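Local coordinates for putative polyphosphate kinase 2 family protein (Arthrobacter aurescens, PDB 3RHF), which probably acts as a polyphosphate kinase of the PPK2 family, transferring phosphate between polyphosphate and nucleotides on a P-loop kinase-type fold, at residues A[143-155]-A[217-231]. Sequence-based numbering, arbitrary orientation.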
loop_
_atom_site.group_PDB
_atom_site.type_symbol
_atom_site.label_atom_id
_atom_site.label_comp_id
_atom_site.label_asym_id
_atom_site.label_seq_id
_atom_site.Cartn_x
_atom_site.Cartn_y
_atom_site.Cartn_z
ATOM N N TYR A 143 10.328 12.260 15.801
ATOM C CA TYR A 143 11.136 11.838 16.907
ATOM C C TYR A 143 12.581 11.543 16.538
ATOM O O TYR A 143 13.464 11.661 17.400
ATOM C CB TYR A 143 10.478 10.645 17.612
ATOM C CG TYR A 143 9.242 11.123 18.365
ATOM C CD1 TYR A 143 9.342 11.653 19.625
ATOM C CD2 TYR A 143 7.987 11.087 17.777
ATOM C CE1 TYR A 143 8.192 12.115 20.322
ATOM C CE2 TYR A 143 6.847 11.542 18.443
ATOM C CZ TYR A 143 6.959 12.074 19.711
ATOM O OH TYR A 143 5.823 12.509 20.361
ATOM N N GLU A 144 12.846 11.203 15.282
ATOM C CA GLU A 144 14.219 10.957 14.878
ATOM C C GLU A 144 15.085 12.126 15.306
ATOM O O GLU A 144 16.271 11.927 15.698
ATOM C CB GLU A 144 14.373 10.749 13.376
ATOM C CG GLU A 144 13.772 9.444 12.877
ATOM C CD GLU A 144 14.558 8.216 13.304
ATOM O OE1 GLU A 144 15.639 7.989 12.756
ATOM O OE2 GLU A 144 14.102 7.454 14.168
ATOM N N ASP A 145 14.486 13.333 15.278
ATOM C CA ASP A 145 15.235 14.545 15.571
ATOM C C ASP A 145 15.470 14.774 17.052
ATOM O O ASP A 145 16.145 15.712 17.389
ATOM C CB ASP A 145 14.579 15.742 14.923
ATOM C CG ASP A 145 14.632 15.661 13.419
ATOM O OD1 ASP A 145 15.743 15.828 12.863
ATOM O OD2 ASP A 145 13.576 15.423 12.790
ATOM N N VAL A 146 14.920 13.942 17.934
ATOM C CA VAL A 146 15.380 13.907 19.324
ATOM C C VAL A 146 15.981 12.565 19.774
ATOM O O VAL A 146 16.105 12.325 20.981
ATOM C CB VAL A 146 14.268 14.284 20.296
ATOM C CG1 VAL A 146 13.818 15.669 19.995
ATOM C CG2 VAL A 146 13.120 13.273 20.256
ATOM N N LEU A 147 16.338 11.705 18.824
ATOM C CA LEU A 147 16.935 10.400 19.150
ATOM C C LEU A 147 18.356 10.322 18.582
ATOM O O LEU A 147 19.307 10.421 19.304
ATOM C CB LEU A 147 16.089 9.225 18.629
ATOM C CG LEU A 147 14.710 9.114 19.264
ATOM C CD1 LEU A 147 13.792 8.276 18.414
ATOM C CD2 LEU A 147 14.793 8.599 20.705
ATOM N N ILE A 148 18.480 10.146 17.276
ATOM C CA ILE A 148 19.758 10.011 16.661
ATOM C C ILE A 148 20.553 11.288 17.011
ATOM O O ILE A 148 21.683 11.219 17.483
ATOM C CB ILE A 148 19.611 9.666 15.126
ATOM C CG1 ILE A 148 20.945 9.163 14.551
ATOM C CG2 ILE A 148 19.166 10.823 14.310
ATOM C CD1 ILE A 148 20.814 8.423 13.161
ATOM N N HIS A 149 19.923 12.446 16.874
ATOM C CA HIS A 149 20.593 13.720 17.129
ATOM C C HIS A 149 21.079 13.808 18.570
ATOM O O HIS A 149 22.128 14.362 18.845
ATOM C CB HIS A 149 19.645 14.884 16.832
ATOM C CG HIS A 149 19.404 15.128 15.370
ATOM N ND1 HIS A 149 19.639 16.352 14.770
ATOM C CD2 HIS A 149 18.934 14.317 14.394
ATOM C CE1 HIS A 149 19.327 16.284 13.488
ATOM N NE2 HIS A 149 18.905 15.057 13.232
ATOM N N ARG A 150 20.323 13.258 19.502
ATOM C CA ARG A 150 20.757 13.275 20.882
ATOM C C ARG A 150 22.012 12.424 21.064
ATOM O O ARG A 150 23.067 12.933 21.429
ATOM C CB ARG A 150 19.641 12.781 21.771
ATOM C CG ARG A 150 19.991 12.827 23.224
ATOM C CD ARG A 150 18.748 12.600 24.019
ATOM N NE ARG A 150 18.894 12.954 25.413
ATOM C CZ ARG A 150 19.509 12.203 26.327
ATOM N NH1 ARG A 150 20.080 11.018 26.016
ATOM N NH2 ARG A 150 19.529 12.630 27.579
ATOM N N VAL A 151 21.877 11.133 20.778
ATOM C CA VAL A 151 22.957 10.172 20.854
ATOM C C VAL A 151 24.278 10.727 20.347
ATOM O O VAL A 151 25.293 10.616 21.025
ATOM C CB VAL A 151 22.644 8.927 20.040
ATOM C CG1 VAL A 151 23.825 7.929 20.086
ATOM C CG2 VAL A 151 21.395 8.269 20.561
ATOM N N HIS A 152 24.260 11.319 19.164
ATOM C CA HIS A 152 25.480 11.773 18.505
ATOM C C HIS A 152 25.868 13.251 18.740
ATOM O O HIS A 152 26.710 13.800 18.032
ATOM C CB HIS A 152 25.395 11.434 17.021
ATOM C CG HIS A 152 25.498 9.965 16.756
ATOM N ND1 HIS A 152 24.667 9.303 15.882
ATOM C CD2 HIS A 152 26.329 9.026 17.273
ATOM C CE1 HIS A 152 24.985 8.022 15.859
ATOM N NE2 HIS A 152 25.988 7.825 16.700
ATOM N N GLY A 153 25.286 13.866 19.766
ATOM C CA GLY A 153 25.600 15.254 20.124
ATOM C C GLY A 153 25.347 16.286 19.037
ATOM O O GLY A 153 25.985 17.341 19.028
ATOM N N TRP A 154 24.417 16.000 18.123
ATOM C CA TRP A 154 24.129 16.907 17.010
ATOM C C TRP A 154 23.138 18.004 17.394
ATOM O O TRP A 154 22.754 18.800 16.550
ATOM C CB TRP A 154 23.589 16.146 15.800
ATOM C CG TRP A 154 24.533 15.144 15.176
ATOM C CD1 TRP A 154 25.892 15.068 15.337
ATOM C CD2 TRP A 154 24.186 14.124 14.231
ATOM N NE1 TRP A 154 26.399 14.047 14.584
ATOM C CE2 TRP A 154 25.380 13.446 13.894
ATOM C CE3 TRP A 154 22.980 13.704 13.653
ATOM C CZ2 TRP A 154 25.407 12.363 12.993
ATOM C CZ3 TRP A 154 23.002 12.617 12.764
ATOM C CH2 TRP A 154 24.212 11.963 12.440
ATOM N N ALA A 155 22.720 18.053 18.658
ATOM C CA ALA A 155 21.948 19.191 19.160
ATOM C C ALA A 155 22.106 19.302 20.699
ATOM O O ALA A 155 22.135 18.280 21.384
ATOM C CB ALA A 155 20.489 19.035 18.748
ATOM N N GLU A 217 26.045 1.113 15.117
ATOM C CA GLU A 217 25.218 1.752 16.131
ATOM C C GLU A 217 24.939 0.885 17.358
ATOM O O GLU A 217 24.463 1.415 18.351
ATOM C CB GLU A 217 23.902 2.265 15.525
ATOM C CG GLU A 217 24.072 3.208 14.302
ATOM C CD GLU A 217 24.014 4.720 14.612
ATOM O OE1 GLU A 217 24.327 5.154 15.747
ATOM O OE2 GLU A 217 23.652 5.479 13.687
ATOM N N ARG A 218 25.240 -0.417 17.319
ATOM C CA ARG A 218 25.131 -1.246 18.536
ATOM C C ARG A 218 26.021 -0.675 19.637
ATOM O O ARG A 218 25.693 -0.736 20.818
ATOM C CB ARG A 218 25.541 -2.707 18.299
ATOM C CG ARG A 218 24.569 -3.539 17.509
ATOM C CD ARG A 218 25.051 -4.988 17.304
ATOM N NE ARG A 218 25.252 -5.731 18.561
ATOM C CZ ARG A 218 24.275 -6.146 19.374
ATOM N NH1 ARG A 218 24.574 -6.814 20.479
ATOM N NH2 ARG A 218 22.994 -5.914 19.095
ATOM N N ALA A 219 27.161 -0.127 19.235
ATOM C CA ALA A 219 28.067 0.518 20.159
ATOM C C ALA A 219 27.322 1.624 20.930
ATOM O O ALA A 219 27.640 1.896 22.079
ATOM C CB ALA A 219 29.279 1.066 19.403
ATOM N N TYR A 220 26.291 2.215 20.321
ATOM C CA TYR A 220 25.544 3.266 20.972
ATOM C C TYR A 220 24.213 2.825 21.563
ATOM O O TYR A 220 23.396 3.658 21.959
ATOM C CB TYR A 220 25.358 4.429 20.008
ATOM C CG TYR A 220 26.662 5.077 19.591
ATOM C CD1 TYR A 220 27.226 6.109 20.330
ATOM C CD2 TYR A 220 27.333 4.648 18.457
ATOM C CE1 TYR A 220 28.448 6.700 19.931
ATOM C CE2 TYR A 220 28.542 5.219 18.054
ATOM C CZ TYR A 220 29.092 6.237 18.791
ATOM O OH TYR A 220 30.277 6.777 18.379
ATOM N N TRP A 221 24.031 1.528 21.727
ATOM C CA TRP A 221 22.733 1.004 22.125
ATOM C C TRP A 221 22.119 1.612 23.397
ATOM O O TRP A 221 20.913 1.866 23.443
ATOM C CB TRP A 221 22.760 -0.531 22.247
ATOM C CG TRP A 221 21.400 -1.119 22.565
ATOM C CD1 TRP A 221 20.816 -1.182 23.781
ATOM C CD2 TRP A 221 20.466 -1.687 21.649
ATOM N NE1 TRP A 221 19.590 -1.782 23.697
ATOM C CE2 TRP A 221 19.346 -2.093 22.396
ATOM C CE3 TRP A 221 20.473 -1.900 20.269
ATOM C CZ2 TRP A 221 18.250 -2.710 21.830
ATOM C CZ3 TRP A 221 19.381 -2.497 19.690
ATOM C CH2 TRP A 221 18.269 -2.892 20.473
ATOM N N ASP A 222 22.908 1.807 24.446
ATOM C CA ASP A 222 22.308 2.244 25.701
ATOM C C ASP A 222 21.989 3.729 25.632
ATOM O O ASP A 222 21.077 4.162 26.313
ATOM C CB ASP A 222 23.200 1.919 26.914
ATOM C CG ASP A 222 23.348 0.398 27.156
ATOM O OD1 ASP A 222 22.315 -0.336 27.257
ATOM O OD2 ASP A 222 24.515 -0.050 27.256
ATOM N N ASP A 223 22.742 4.489 24.827
ATOM C CA ASP A 223 22.480 5.920 24.606
ATOM C C ASP A 223 21.082 6.067 23.923
ATOM O O ASP A 223 20.214 6.848 24.376
ATOM C CB ASP A 223 23.576 6.577 23.731
ATOM C CG ASP A 223 24.995 6.622 24.406
ATOM O OD1 ASP A 223 25.094 7.048 25.582
ATOM O OD2 ASP A 223 26.021 6.262 23.741
ATOM N N TYR A 224 20.853 5.263 22.875
ATOM C CA TYR A 224 19.542 5.172 22.259
ATOM C C TYR A 224 18.455 4.801 23.235
ATOM O O TYR A 224 17.442 5.431 23.226
ATOM C CB TYR A 224 19.539 4.189 21.111
ATOM C CG TYR A 224 20.045 4.727 19.795
ATOM C CD1 TYR A 224 19.256 5.556 18.987
ATOM C CD2 TYR A 224 21.299 4.381 19.335
ATOM C CE1 TYR A 224 19.744 6.042 17.748
ATOM C CE2 TYR A 224 21.772 4.844 18.126
ATOM C CZ TYR A 224 21.006 5.664 17.332
ATOM O OH TYR A 224 21.545 6.063 16.130
HETATM N N MSE A 225 18.619 3.787 24.065
HETATM C CA MSE A 225 17.579 3.520 25.062
HETATM C C MSE A 225 17.293 4.714 25.974
HETATM O O MSE A 225 16.151 4.923 26.397
HETATM C CB MSE A 225 17.934 2.342 25.964
HETATM C CG MSE A 225 17.899 0.935 25.305
HETATM SE SE MSE A 225 16.390 0.514 24.098
HETATM C CE MSE A 225 17.091 1.230 22.401
ATOM N N ASP A 226 18.343 5.478 26.299
ATOM C CA ASP A 226 18.200 6.676 27.147
ATOM C C ASP A 226 17.400 7.782 26.385
ATOM O O ASP A 226 16.500 8.440 26.940
ATOM C CB ASP A 226 19.590 7.162 27.658
ATOM C CG ASP A 226 19.480 8.257 28.710
ATOM O OD1 ASP A 226 18.880 7.995 29.776
ATOM O OD2 ASP A 226 19.969 9.400 28.474
ATOM N N ALA A 227 17.756 7.966 25.119
ATOM C CA ALA A 227 17.097 8.931 24.272
ATOM C C ALA A 227 15.601 8.650 24.217
ATOM O O ALA A 227 14.779 9.560 24.337
ATOM C CB ALA A 227 17.687 8.886 22.882
ATOM N N TYR A 228 15.263 7.380 24.045
ATOM C CA TYR A 228 13.883 6.988 23.953
ATOM C C TYR A 228 13.193 7.305 25.254
ATOM O O TYR A 228 12.111 7.888 25.267
ATOM C CB TYR A 228 13.745 5.484 23.602
ATOM C CG TYR A 228 13.671 5.255 22.099
ATOM C CD1 TYR A 228 12.517 5.555 21.391
ATOM C CD2 TYR A 228 14.769 4.781 21.379
ATOM C CE1 TYR A 228 12.455 5.382 20.032
ATOM C CE2 TYR A 228 14.694 4.608 19.986
ATOM C CZ TYR A 228 13.527 4.920 19.327
ATOM O OH TYR A 228 13.412 4.778 17.948
ATOM N N SER A 229 13.817 6.907 26.359
ATOM C CA SER A 229 13.147 6.984 27.633
ATOM C C SER A 229 12.934 8.427 27.993
ATOM O O SER A 229 11.907 8.758 28.532
ATOM C CB SER A 229 13.912 6.222 28.722
ATOM O OG SER A 229 15.125 6.845 28.924
ATOM N N VAL A 230 13.881 9.295 27.652
ATOM C CA VAL A 230 13.714 10.725 27.906
ATOM C C VAL A 230 12.607 11.289 27.026
ATOM O O VAL A 230 11.661 11.916 27.539
ATOM C CB VAL A 230 15.012 11.508 27.730
ATOM C CG1 VAL A 230 14.743 13.045 27.813
ATOM C CG2 VAL A 230 16.013 11.052 28.794
ATOM N N ALA A 231 12.711 11.030 25.728
ATOM C CA ALA A 231 11.633 11.317 24.760
ATOM C C ALA A 231 10.253 10.942 25.281
ATOM O O ALA A 231 9.316 11.721 25.116
ATOM C CB ALA A 231 11.892 10.596 23.412
#
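Asp-226 OD2 accepts from both terminal nitrogens of Arg-150, NH1 and NH2. NH1 is 2.9 Å from OD2 and forms a salt bridge; the bond from NH2 is weak. NH1 comes to the anti side of OD2, tilted out of the carboxylate plane. OD2 alone takes both bonds and the planes stand 58° apart, so this is not the flat two-oxygen pairing. Arg-150 is extended from CG to NE, with CD passing over Ala-227 CB. Val-230 CG2 covers one guanidinium face. With an alanine at Arg-150, Asp-226 is likely to lose this charge partner, and Ala-227 and Val-230 the chain that lies on them.

Two CH-pi contacts carry the apolar centre. Leu-147 CD2 lies 3.7 Å from the Tyr-228 ring centroid, and Val-151 CG2 3.8 Å from that of Tyr-224. Both methyls sit over the ring face. Val-151 CG1, anti to the backbone N (chi1 178°), turns instead to Tyr-220 CB. His-152 makes a T-shaped stack, its edge toward the face of Tyr-220, with planes at 79°.

In this alpha/beta/alpha sandwich, helix 148-151 and its flanking residues, which follow strand 135-139, pack on Tyr-220 and helix 221-235, which precedes edge strand 242-246. Tyr-164 of helix 157-176 touches Val-146 and Val-230; Gln-81 of strand 75-82 meets Leu-147.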